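Local structure of MIP07328p (Drosophila melanogaster, 6FKK) at residues 75-80 with 103-108; 164-169 with 174-179; 46-51 with 56-61. The protein acts as an axon guidance cue, a semaphorin whose extracellular sema and plexin-repeat domains probably bind receptors and so help to repel growing axons. All coordinates share one frame; numbering follows the deposited sequence.

Following the chain from its N terminus, contact 3 comes first: it closes the hairpin of strands 45-50 and 56-61, the last two of the antiparallel sheet that starts at residue 29. Contact 1 follows, closing a longer loop of 22 residues and tying the turn after helix 66-74 to the connection between strands 97-101 and 108-112 in the next sheet. Contact 2 then closes the short hairpin of strands 161-165 and 175-178. The three stand in series, none nested or crossing, all within the sema beta-propeller. Contacts 1 and 2 come within about 6 Å at their nearest atoms, whereas the centre of contact 3 lies about 24 Å from that of contact 1.

Contact 1: residues 75-80 with 103-108; sequences KGKHEW and NSYKPR
Lys-75 and Lys-77 reach Tyr-105 from a backbone that runs well clear of its partner: neither segment is helix or strand, and the nearest CA atoms, those of Lys-77 and Ser-104, are 8.8 Å apart. Between the lysines, Gly-76 ends helix 66-74 in a Schellman motif; its positive phi of 93° suits glycine, because a CB there would press on the preceding carbonyl. In the other segment, Asn-103, Ser-104 and Tyr-105 all take left-handed backbone angles, curling 103-106 into a compact turn. The Asn-103 side chain closes this turn, ND2 donating to Lys-106 O at 2.9 Å and also to Asp-68 of helix 66-74.

The turn belongs to the sema beta-propeller, where it joins strands 97-101 and 108-112, and the contact sets it beside the chain that leaves helix 66-74. Tyr-105 bridges the gap because its long, flat side chain points at the other segment. Lys-77 bends at chi2 (-63°) and crosses the ring at about a right angle, laying its methylenes over one face. Lys-77 CG stands 4.0 Å from the centroid of the Tyr-105 ring in a CH-pi contact, offset toward the rim, and Lys-77 CE comes 3.6 Å from Tyr-105 CE2. Lysine suits this place because its aliphatic chain can lie on an aromatic face while NZ ends near the tyrosine OH. Lys-75 works differently: its chain is extended beyond CG, bringing NZ to the carbonyl O of Tyr-105 in a weak hydrogen bond of 3.3 Å. Phe-170 touches both Lys-75 and the Tyr-105 ring, while Cys-72, disulfide-bonded to Cys-82, packs against Lys-77 and Tyr-105.

Contact 2: residues 164-169 with 174-179; sequences SATVAD and DPLIYR. With NAG (2-acetamido-2-deoxy-beta-D-glucopyranose), chain E.
Ser-164 and Tyr-178 begin the antiparallel ladder of a beta hairpin in the sema beta-propeller. Thr-166 and Leu-176 form the second hydrogen-bonded pair, with Ala-165 opposite Ile-177 and Val-167 opposite Pro-175 at the non-hydrogen-bonded positions. Ser-164 O accepts from Tyr-178 N at 2.8 Å, and Leu-176 N gives a similar bond to Thr-166 O. Proline suits its site because a non-hydrogen-bonded position asks for no N-H toward this partner. The chain turns a corner at Thr-166, yet the ladder continues with Ala-168 N bonded to Asp-174 O.

The tight part centres on buried Ala-168, whose small CB meets two side chains. Leu-176 holds CG between its backbone N and carbonyl carbon (chi1 47°), a turn that takes CD2 to 3.7 Å from Ala-168 CB. Buried Asp-174 brings OD2 equally near that methyl, and its carboxylate is satisfied by a salt bridge to Arg-183 and a bond from Gln-186. Ala-165 CB rests 4.0 Å from Ile-177 CG1.

The looser side holds the partly exposed Asp-169 and Pro-175. Asp-169 OD2 accepts from Gly-173 N and OD1, weakly, from Asp-174 N at 2.9 Å, so one carboxylate serves two successive N-H groups. A sugar of the glycan neighbourhood around Asn-152 borders the other edge: Val-167 CG1 lies 3.5 Å from NAG C6, and Pro-175 CB 3.4 Å from NAG O6.

This hairpin forms two strands of a three-stranded sheet completed by strand 154-158; Ala-165 and Ile-177 pack onto Phe-197 of strand 196-203 and Phe-209 of strand 206-214.

Contact 3: residues 46-51 with 56-61; sequences IYNVSL and EIARLE. With NAG (2-acetamido-2-deoxy-beta-D-glucopyranose), chain C.
Asn-48 faces both Ile-57 and Ala-58, making a classic beta bulge in the hairpin of strands 45-50 and 56-61, the last two strands of a four-stranded antiparallel sheet in the sema propeller, with 56-61 at its edge. Its carbonyl O takes two N-H groups, Ile-57 N at 2.8 Å and Ala-58 N at 3.2 Å. Beyond the bulge the ladder is regular, with Ile-46 and Leu-60 exchanging two nearly straight bonds.

Arg-59 pairs with Tyr-47, and the extra residue of the bulge puts Glu-56 on the same face. Glu-56 is extended, whereas Arg-59 bends at chi3 (-50°), and the guanidinium uses NE and NH1 to meet both carboxylate oxygens in a salt bridge. Beside this pair, the Tyr-47 ring runs alongside the arginine, pointing the same way. Ring and guanidinium planes are 79° apart, so the tyrosine presents CE2 over the guanidinium face, 3.8 Å from Arg-59 NE. The carboxylate lies at the ring edge, Glu-56 CD being 4.0 Å from Tyr-47 CD2. A large aromatic suits this place: one edge serves the ion pair, while the ring also meets Phe-20 edge-to-face.

On the other face, branched Ile-46 sets CG2 3.6 Å from Leu-60 CB, and both residues rest on Leu-99 of strand 97-101. Ala-58 is small enough for its CB to approach Asn-48 CB closely, and Ile-57 reaches across to the partner strand, its CG1 against Ser-50 CB. Asn-48, Val-49 and Ser-50 form an N-glycosylation sequon. With CG swung opposite the backbone N (chi1 -168°), the asparagine carries its amide out to the sugar, and Asn-48 ND2 is covalently bonded to NAG C1 at 1.4 Å.

Contact 1: residues 75-80 with 103-108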
loop_
_atom_site.group_PDB
_atom_site.type_symbol
_atom_site.label_atom_id
_atom_site.label_comp_id
_atom_site.label_asym_id
_atom_site.label_seq_id
_atom_site.Cartn_x
_atom_site.Cartn_y
_atom_site.Cartn_z
ATOM N N LYS A 75 -11.731 26.051 -16.495
ATOM C CA LYS A 75 -11.930 25.865 -15.064
ATOM C C LYS A 75 -10.748 26.355 -14.234
ATOM O O LYS A 75 -10.835 26.339 -12.998
ATOM C CB LYS A 75 -12.189 24.388 -14.755
ATOM C CG LYS A 75 -13.603 23.908 -15.041
ATOM C CD LYS A 75 -13.694 22.396 -14.893
ATOM C CE LYS A 75 -15.081 21.878 -15.229
ATOM N NZ LYS A 75 -15.140 20.393 -15.138
ATOM N N GLY A 76 -9.658 26.772 -14.875
ATOM C CA GLY A 76 -8.487 27.242 -14.176
ATOM C C GLY A 76 -7.415 26.210 -13.906
ATOM O O GLY A 76 -6.711 26.326 -12.899
ATOM N N LYS A 77 -7.269 25.202 -14.765
ATOM C CA LYS A 77 -6.248 24.176 -14.614
ATOM C C LYS A 77 -5.260 24.263 -15.771
ATOM O O LYS A 77 -5.590 24.747 -16.858
ATOM C CB LYS A 77 -6.866 22.775 -14.551
ATOM C CG LYS A 77 -7.666 22.511 -13.288
ATOM C CD LYS A 77 -6.775 22.590 -12.062
ATOM C CE LYS A 77 -7.556 22.314 -10.789
ATOM N NZ LYS A 77 -6.659 22.224 -9.603
ATOM N N HIS A 78 -4.041 23.787 -15.527
ATOM C CA HIS A 78 -2.986 23.886 -16.520
ATOM C C HIS A 78 -3.125 22.785 -17.570
ATOM O O HIS A 78 -3.986 21.906 -17.484
ATOM C CB HIS A 78 -1.612 23.823 -15.854
ATOM C CG HIS A 78 -1.292 25.028 -15.027
ATOM N ND1 HIS A 78 -1.841 25.242 -13.781
ATOM C CD2 HIS A 78 -0.487 26.089 -15.271
ATOM C CE1 HIS A 78 -1.384 26.380 -13.290
ATOM N NE2 HIS A 78 -0.561 26.914 -14.173
ATOM N N GLU A 79 -2.256 22.850 -18.582
ATOM C CA GLU A 79 -2.337 21.911 -19.697
ATOM C C GLU A 79 -2.110 20.480 -19.223
ATOM O O GLU A 79 -2.830 19.559 -19.623
ATOM C CB GLU A 79 -1.322 22.298 -20.774
ATOM C CG GLU A 79 -1.403 21.509 -22.083
ATOM C CD GLU A 79 -0.783 20.128 -21.986
ATOM O OE1 GLU A 79 -1.267 19.210 -22.681
ATOM O OE2 GLU A 79 0.179 19.960 -21.208
ATOM N N TRP A 80 -1.105 20.277 -18.370
ATOM C CA TRP A 80 -0.770 18.924 -17.938
ATOM C C TRP A 80 -1.892 18.311 -17.111
ATOM O O TRP A 80 -2.018 17.082 -17.045
ATOM C CB TRP A 80 0.545 18.923 -17.159
ATOM C CG TRP A 80 0.538 19.834 -15.967
ATOM C CD1 TRP A 80 0.706 21.191 -15.968
ATOM C CD2 TRP A 80 0.364 19.453 -14.598
ATOM N NE1 TRP A 80 0.643 21.677 -14.684
ATOM C CE2 TRP A 80 0.434 20.631 -13.824
ATOM C CE3 TRP A 80 0.155 18.233 -13.950
ATOM C CZ2 TRP A 80 0.301 20.621 -12.435
ATOM C CZ3 TRP A 80 0.023 18.225 -12.570
ATOM C CH2 TRP A 80 0.097 19.412 -11.829
ATOM N N ASN A 103 -10.121 12.429 -17.238
ATOM C CA ASN A 103 -10.784 13.092 -18.363
ATOM C C ASN A 103 -10.872 14.604 -18.144
ATOM O O ASN A 103 -11.949 15.203 -18.190
ATOM C CB ASN A 103 -12.167 12.484 -18.615
ATOM C CG ASN A 103 -12.851 13.061 -19.843
ATOM O OD1 ASN A 103 -12.193 13.472 -20.798
ATOM N ND2 ASN A 103 -14.178 13.108 -19.813
ATOM N N SER A 104 -9.717 15.216 -17.892
ATOM C CA SER A 104 -9.602 16.667 -17.750
ATOM C C SER A 104 -10.579 17.199 -16.705
ATOM O O SER A 104 -11.387 18.093 -16.967
ATOM C CB SER A 104 -9.808 17.358 -19.099
ATOM O OG SER A 104 -8.933 16.830 -20.080
ATOM N N TYR A 105 -10.502 16.624 -15.502
ATOM C CA TYR A 105 -11.376 16.986 -14.387
ATOM C C TYR A 105 -12.851 16.810 -14.743
ATOM O O TYR A 105 -13.711 17.568 -14.286
ATOM C CB TYR A 105 -11.097 18.413 -13.903
ATOM C CG TYR A 105 -9.774 18.556 -13.180
ATOM C CD1 TYR A 105 -8.572 18.513 -13.874
ATOM C CD2 TYR A 105 -9.727 18.734 -11.802
ATOM C CE1 TYR A 105 -7.361 18.640 -13.218
ATOM C CE2 TYR A 105 -8.521 18.865 -11.137
ATOM C CZ TYR A 105 -7.340 18.817 -11.850
ATOM O OH TYR A 105 -6.137 18.946 -11.194
ATOM N N LYS A 106 -13.146 15.810 -15.569
ATOM C CA LYS A 106 -14.518 15.412 -15.890
ATOM C C LYS A 106 -14.559 13.891 -15.897
ATOM O O LYS A 106 -14.716 13.259 -16.947
ATOM C CB LYS A 106 -14.957 15.998 -17.234
ATOM C CG LYS A 106 -16.434 15.825 -17.561
ATOM C CD LYS A 106 -16.752 16.373 -18.946
ATOM C CE LYS A 106 -18.238 16.281 -19.260
ATOM N NZ LYS A 106 -18.726 14.875 -19.298
ATOM N N PRO A 107 -14.412 13.266 -14.726
ATOM C CA PRO A 107 -14.166 11.818 -14.686
ATOM C C PRO A 107 -15.334 11.013 -15.239
ATOM O O PRO A 107 -16.502 11.310 -14.979
ATOM C CB PRO A 107 -13.945 11.539 -13.194
ATOM C CG PRO A 107 -14.628 12.658 -12.489
ATOM C CD PRO A 107 -14.469 13.856 -13.377
ATOM N N ARG A 108 -14.998 9.986 -16.018
ATOM C CA ARG A 108 -15.973 9.099 -16.635
ATOM C C ARG A 108 -15.505 7.660 -16.468
ATOM O O ARG A 108 -14.324 7.395 -16.233
ATOM C CB ARG A 108 -16.167 9.419 -18.126
ATOM C CG ARG A 108 -16.417 10.888 -18.435
ATOM C CD ARG A 108 -17.858 11.284 -18.168
ATOM N NE ARG A 108 -18.773 10.669 -19.125
ATOM C CZ ARG A 108 -20.064 10.967 -19.219
ATOM N NH1 ARG A 108 -20.596 11.878 -18.414
ATOM N NH2 ARG A 108 -20.825 10.358 -20.118
#

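Contact 2: residues 164-169 with 174-179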
loop_
_atom_site.group_PDB
_atom_site.type_symbol
_atom_site.label_atom_id
_atom_site.label_comp_id
_atom_site.label_asym_id
_atom_site.label_seq_id
_atom_site.Cartn_x
_atom_site.Cartn_y
_atom_site.Cartn_z
ATOM N N SER A 164 -14.837 2.969 -3.920
ATOM C CA SER A 164 -13.954 4.077 -4.256
ATOM C C SER A 164 -13.788 5.015 -3.067
ATOM O O SER A 164 -14.730 5.244 -2.302
ATOM C CB SER A 164 -14.497 4.855 -5.456
ATOM O OG SER A 164 -13.634 5.923 -5.808
ATOM N N ALA A 165 -12.580 5.558 -2.924
ATOM C CA ALA A 165 -12.270 6.571 -1.919
ATOM C C ALA A 165 -11.551 7.715 -2.624
ATOM O O ALA A 165 -10.389 7.569 -3.010
ATOM C CB ALA A 165 -11.410 6.001 -0.796
ATOM N N THR A 166 -12.231 8.848 -2.790
ATOM C CA THR A 166 -11.666 9.953 -3.555
ATOM C C THR A 166 -12.389 11.238 -3.153
ATOM O O THR A 166 -12.895 11.345 -2.032
ATOM C CB THR A 166 -11.756 9.633 -5.062
ATOM O OG1 THR A 166 -11.334 10.770 -5.831
ATOM C CG2 THR A 166 -13.176 9.255 -5.444
ATOM N N VAL A 167 -12.413 12.213 -4.058
ATOM C CA VAL A 167 -13.176 13.440 -3.881
ATOM C C VAL A 167 -14.329 13.439 -4.871
ATOM O O VAL A 167 -14.228 12.901 -5.979
ATOM C CB VAL A 167 -12.306 14.696 -4.069
ATOM C CG1 VAL A 167 -11.464 14.942 -2.841
ATOM C CG2 VAL A 167 -11.431 14.542 -5.295
ATOM N N ALA A 168 -15.435 14.060 -4.462
ATOM C CA ALA A 168 -16.613 14.168 -5.310
ATOM C C ALA A 168 -16.711 15.504 -6.032
ATOM O O ALA A 168 -17.507 15.623 -6.970
ATOM C CB ALA A 168 -17.887 13.948 -4.481
ATOM N N ASP A 169 -15.927 16.501 -5.632
ATOM C CA ASP A 169 -16.022 17.838 -6.192
ATOM C C ASP A 169 -14.770 18.186 -6.987
ATOM O O ASP A 169 -13.722 17.547 -6.863
ATOM C CB ASP A 169 -16.248 18.884 -5.092
ATOM C CG ASP A 169 -15.043 19.049 -4.185
ATOM O OD1 ASP A 169 -14.397 18.030 -3.862
ATOM O OD2 ASP A 169 -14.743 20.200 -3.798
ATOM N N ASP A 174 -14.358 17.742 -0.956
ATOM C CA ASP A 174 -15.429 16.827 -0.563
ATOM C C ASP A 174 -14.915 15.396 -0.655
ATOM O O ASP A 174 -15.166 14.693 -1.642
ATOM C CB ASP A 174 -16.674 17.018 -1.430
ATOM C CG ASP A 174 -17.856 16.197 -0.944
ATOM O OD1 ASP A 174 -17.786 15.648 0.177
ATOM O OD2 ASP A 174 -18.858 16.099 -1.685
ATOM N N PRO A 175 -14.193 14.933 0.361
ATOM C CA PRO A 175 -13.742 13.541 0.373
ATOM C C PRO A 175 -14.865 12.593 0.761
ATOM O O PRO A 175 -15.745 12.922 1.559
ATOM C CB PRO A 175 -12.637 13.544 1.434
ATOM C CG PRO A 175 -13.062 14.620 2.382
ATOM C CD PRO A 175 -13.722 15.681 1.539
ATOM N N LEU A 176 -14.825 11.395 0.181
ATOM C CA LEU A 176 -15.840 10.399 0.495
ATOM C C LEU A 176 -15.301 9.003 0.232
ATOM O O LEU A 176 -14.285 8.818 -0.442
ATOM C CB LEU A 176 -17.131 10.628 -0.306
ATOM C CG LEU A 176 -17.142 10.906 -1.818
ATOM C CD1 LEU A 176 -16.498 9.815 -2.660
ATOM C CD2 LEU A 176 -18.576 11.113 -2.271
ATOM N N ILE A 177 -16.012 8.023 0.783
ATOM C CA ILE A 177 -15.893 6.622 0.402
ATOM C C ILE A 177 -17.260 6.188 -0.105
ATOM O O ILE A 177 -18.261 6.331 0.606
ATOM C CB ILE A 177 -15.429 5.743 1.577
ATOM C CG1 ILE A 177 -14.094 6.248 2.132
ATOM C CG2 ILE A 177 -15.301 4.300 1.135
ATOM C CD1 ILE A 177 -13.539 5.401 3.261
ATOM N N TYR A 178 -17.306 5.675 -1.331
ATOM C CA TYR A 178 -18.563 5.516 -2.047
ATOM C C TYR A 178 -18.658 4.135 -2.683
ATOM O O TYR A 178 -17.653 3.558 -3.109
ATOM C CB TYR A 178 -18.702 6.611 -3.116
ATOM C CG TYR A 178 -19.910 6.483 -4.011
ATOM C CD1 TYR A 178 -21.163 6.890 -3.580
ATOM C CD2 TYR A 178 -19.792 5.972 -5.295
ATOM C CE1 TYR A 178 -22.267 6.781 -4.401
ATOM C CE2 TYR A 178 -20.890 5.857 -6.123
ATOM C CZ TYR A 178 -22.125 6.263 -5.671
ATOM O OH TYR A 178 -23.225 6.153 -6.488
ATOM N N ARG A 179 -19.889 3.617 -2.744
ATOM C CA ARG A 179 -20.194 2.340 -3.383
ATOM C C ARG A 179 -21.703 2.148 -3.490
ATOM O O ARG A 179 -22.392 2.081 -2.467
ATOM C CB ARG A 179 -19.567 1.177 -2.603
ATOM C CG ARG A 179 -19.590 -0.183 -3.314
ATOM C CD ARG A 179 -20.906 -0.943 -3.127
ATOM N NE ARG A 179 -21.373 -0.923 -1.743
ATOM C CZ ARG A 179 -22.537 -1.423 -1.339
ATOM N NH1 ARG A 179 -23.359 -1.988 -2.212
ATOM N NH2 ARG A 179 -22.881 -1.360 -0.059
HETATM C C1 NAG E . -6.734 14.376 -2.461
HETATM C C2 NAG E . -6.585 15.841 -2.915
HETATM C C3 NAG E . -6.848 16.813 -1.763
HETATM C C4 NAG E . -8.165 16.493 -1.071
HETATM C C5 NAG E . -8.160 15.038 -0.628
HETATM C C6 NAG E . -9.449 14.618 0.041
HETATM C C7 NAG E . -4.120 16.016 -2.821
HETATM C C8 NAG E . -2.878 16.300 -3.611
HETATM N N2 NAG E . -5.274 16.081 -3.502
HETATM O O3 NAG E . -6.882 18.141 -2.273
HETATM O O4 NAG E . -8.339 17.334 0.063
HETATM O O5 NAG E . -7.989 14.199 -1.779
HETATM O O6 NAG E . -9.992 15.670 0.826
HETATM O O7 NAG E . -4.076 15.738 -1.624
#

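Contact 3: residues 46-51 with 56-61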
loop_
_atom_site.group_PDB
_atom_site.type_symbol
_atom_site.label_atom_id
_atom_site.label_comp_id
_atom_site.label_asym_id
_atom_site.label_seq_id
_atom_site.Cartn_x
_atom_site.Cartn_y
_atom_site.Cartn_z
ATOM N N ILE A 46 -3.505 3.581 -21.518
ATOM C CA ILE A 46 -3.229 2.499 -20.581
ATOM C C ILE A 46 -2.459 1.423 -21.338
ATOM O O ILE A 46 -2.815 1.077 -22.471
ATOM C CB ILE A 46 -4.517 1.934 -19.951
ATOM C CG1 ILE A 46 -4.193 0.770 -19.014
ATOM C CG2 ILE A 46 -5.506 1.510 -21.021
ATOM C CD1 ILE A 46 -5.408 0.169 -18.342
ATOM N N TYR A 47 -1.393 0.914 -20.724
ATOM C CA TYR A 47 -0.449 0.024 -21.387
ATOM C C TYR A 47 -0.509 -1.377 -20.790
ATOM O O TYR A 47 -0.567 -1.541 -19.567
ATOM C CB TYR A 47 0.985 0.556 -21.273
ATOM C CG TYR A 47 1.191 1.954 -21.814
ATOM C CD1 TYR A 47 1.016 3.068 -21.003
ATOM C CD2 TYR A 47 1.576 2.160 -23.134
ATOM C CE1 TYR A 47 1.210 4.347 -21.492
ATOM C CE2 TYR A 47 1.772 3.436 -23.631
ATOM C CZ TYR A 47 1.588 4.526 -22.804
ATOM O OH TYR A 47 1.780 5.797 -23.292
ATOM N N ASN A 48 -0.488 -2.383 -21.666
ATOM C CA ASN A 48 -0.312 -3.781 -21.280
ATOM C C ASN A 48 1.145 -4.134 -21.565
ATOM O O ASN A 48 1.560 -4.198 -22.727
ATOM C CB ASN A 48 -1.279 -4.689 -22.046
ATOM C CG ASN A 48 -1.337 -6.111 -21.485
ATOM O OD1 ASN A 48 -0.666 -6.428 -20.505
ATOM N ND2 ASN A 48 -2.150 -6.970 -22.105
ATOM N N VAL A 49 1.929 -4.341 -20.508
ATOM C CA VAL A 49 3.379 -4.460 -20.611
ATOM C C VAL A 49 3.804 -5.829 -20.105
ATOM O O VAL A 49 3.453 -6.218 -18.985
ATOM C CB VAL A 49 4.093 -3.347 -19.822
ATOM C CG1 VAL A 49 5.600 -3.480 -19.962
ATOM C CG2 VAL A 49 3.618 -1.979 -20.287
ATOM N N SER A 50 4.565 -6.550 -20.924
ATOM C CA SER A 50 5.124 -7.826 -20.499
ATOM C C SER A 50 6.305 -7.596 -19.563
ATOM O O SER A 50 7.069 -6.641 -19.728
ATOM C CB SER A 50 5.559 -8.641 -21.716
ATOM O OG SER A 50 6.223 -9.827 -21.320
ATOM N N LEU A 51 6.454 -8.475 -18.573
ATOM C CA LEU A 51 7.443 -8.277 -17.521
ATOM C C LEU A 51 8.806 -8.878 -17.832
ATOM O O LEU A 51 9.773 -8.569 -17.125
ATOM C CB LEU A 51 6.934 -8.855 -16.195
ATOM C CG LEU A 51 5.896 -8.009 -15.458
ATOM C CD1 LEU A 51 5.594 -8.593 -14.086
ATOM C CD2 LEU A 51 6.378 -6.574 -15.336
ATOM N N GLU A 56 6.123 -3.557 -24.601
ATOM C CA GLU A 56 4.696 -3.289 -24.694
ATOM C C GLU A 56 4.009 -4.341 -25.556
ATOM O O GLU A 56 4.498 -4.692 -26.635
ATOM C CB GLU A 56 4.474 -1.894 -25.273
ATOM C CG GLU A 56 3.029 -1.533 -25.517
ATOM C CD GLU A 56 2.890 -0.162 -26.136
ATOM O OE1 GLU A 56 3.881 0.599 -26.123
ATOM O OE2 GLU A 56 1.796 0.155 -26.642
ATOM N N ILE A 57 2.869 -4.837 -25.082
ATOM C CA ILE A 57 2.097 -5.859 -25.778
ATOM C C ILE A 57 0.811 -5.282 -26.366
ATOM O O ILE A 57 0.549 -5.423 -27.560
ATOM C CB ILE A 57 1.795 -7.054 -24.847
ATOM C CG1 ILE A 57 3.095 -7.758 -24.449
ATOM C CG2 ILE A 57 0.839 -8.030 -25.519
ATOM C CD1 ILE A 57 3.880 -8.301 -25.628
ATOM N N ALA A 58 -0.001 -4.623 -25.537
ATOM C CA ALA A 58 -1.274 -4.060 -25.968
ATOM C C ALA A 58 -1.416 -2.638 -25.448
ATOM O O ALA A 58 -1.020 -2.337 -24.318
ATOM C CB ALA A 58 -2.457 -4.912 -25.484
ATOM N N ARG A 59 -1.993 -1.769 -26.276
ATOM C CA ARG A 59 -2.166 -0.360 -25.948
ATOM C C ARG A 59 -3.615 0.041 -26.176
ATOM O O ARG A 59 -4.202 -0.302 -27.206
ATOM C CB ARG A 59 -1.246 0.523 -26.795
ATOM C CG ARG A 59 -1.502 2.010 -26.636
ATOM C CD ARG A 59 -0.509 2.841 -27.429
ATOM N NE ARG A 59 0.869 2.430 -27.178
ATOM C CZ ARG A 59 1.933 3.158 -27.494
ATOM N NH1 ARG A 59 3.153 2.707 -27.232
ATOM N NH2 ARG A 59 1.779 4.345 -28.065
ATOM N N LEU A 60 -4.184 0.767 -25.218
ATOM C CA LEU A 60 -5.527 1.320 -25.339
ATOM C C LEU A 60 -5.441 2.818 -25.078
ATOM O O LEU A 60 -5.049 3.237 -23.983
ATOM C CB LEU A 60 -6.492 0.643 -24.360
ATOM C CG LEU A 60 -7.999 0.678 -24.636
ATOM C CD1 LEU A 60 -8.697 -0.375 -23.792
ATOM C CD2 LEU A 60 -8.596 2.049 -24.362
ATOM N N GLU A 61 -5.799 3.618 -26.079
ATOM C CA GLU A 61 -5.703 5.068 -25.998
ATOM C C GLU A 61 -7.081 5.682 -25.794
ATOM O O GLU A 61 -8.075 5.214 -26.359
ATOM C CB GLU A 61 -5.046 5.647 -27.257
ATOM C CG GLU A 61 -3.557 5.344 -27.365
ATOM C CD GLU A 61 -2.912 5.979 -28.582
ATOM O OE1 GLU A 61 -3.604 6.143 -29.609
ATOM O OE2 GLU A 61 -1.712 6.320 -28.511
HETATM C C1 NAG C . -2.285 -8.332 -21.646
HETATM C C2 NAG C . -3.723 -8.829 -21.635
HETATM C C3 NAG C . -3.779 -10.253 -21.092
HETATM C C4 NAG C . -2.924 -11.159 -21.973
HETATM C C5 NAG C . -1.510 -10.615 -22.204
HETATM C C6 NAG C . -0.830 -11.307 -23.368
HETATM C C7 NAG C . -4.970 -7.633 -19.754
HETATM C C8 NAG C . -4.061 -8.237 -18.717
HETATM N N2 NAG C . -4.738 -7.945 -21.048
HETATM O O3 NAG C . -5.136 -10.690 -21.118
HETATM O O4 NAG C . -2.819 -12.441 -21.365
HETATM O O5 NAG C . -1.487 -9.202 -22.508
HETATM O O6 NAG C . -1.760 -11.643 -24.391
HETATM O O7 NAG C . -5.903 -6.890 -19.433
#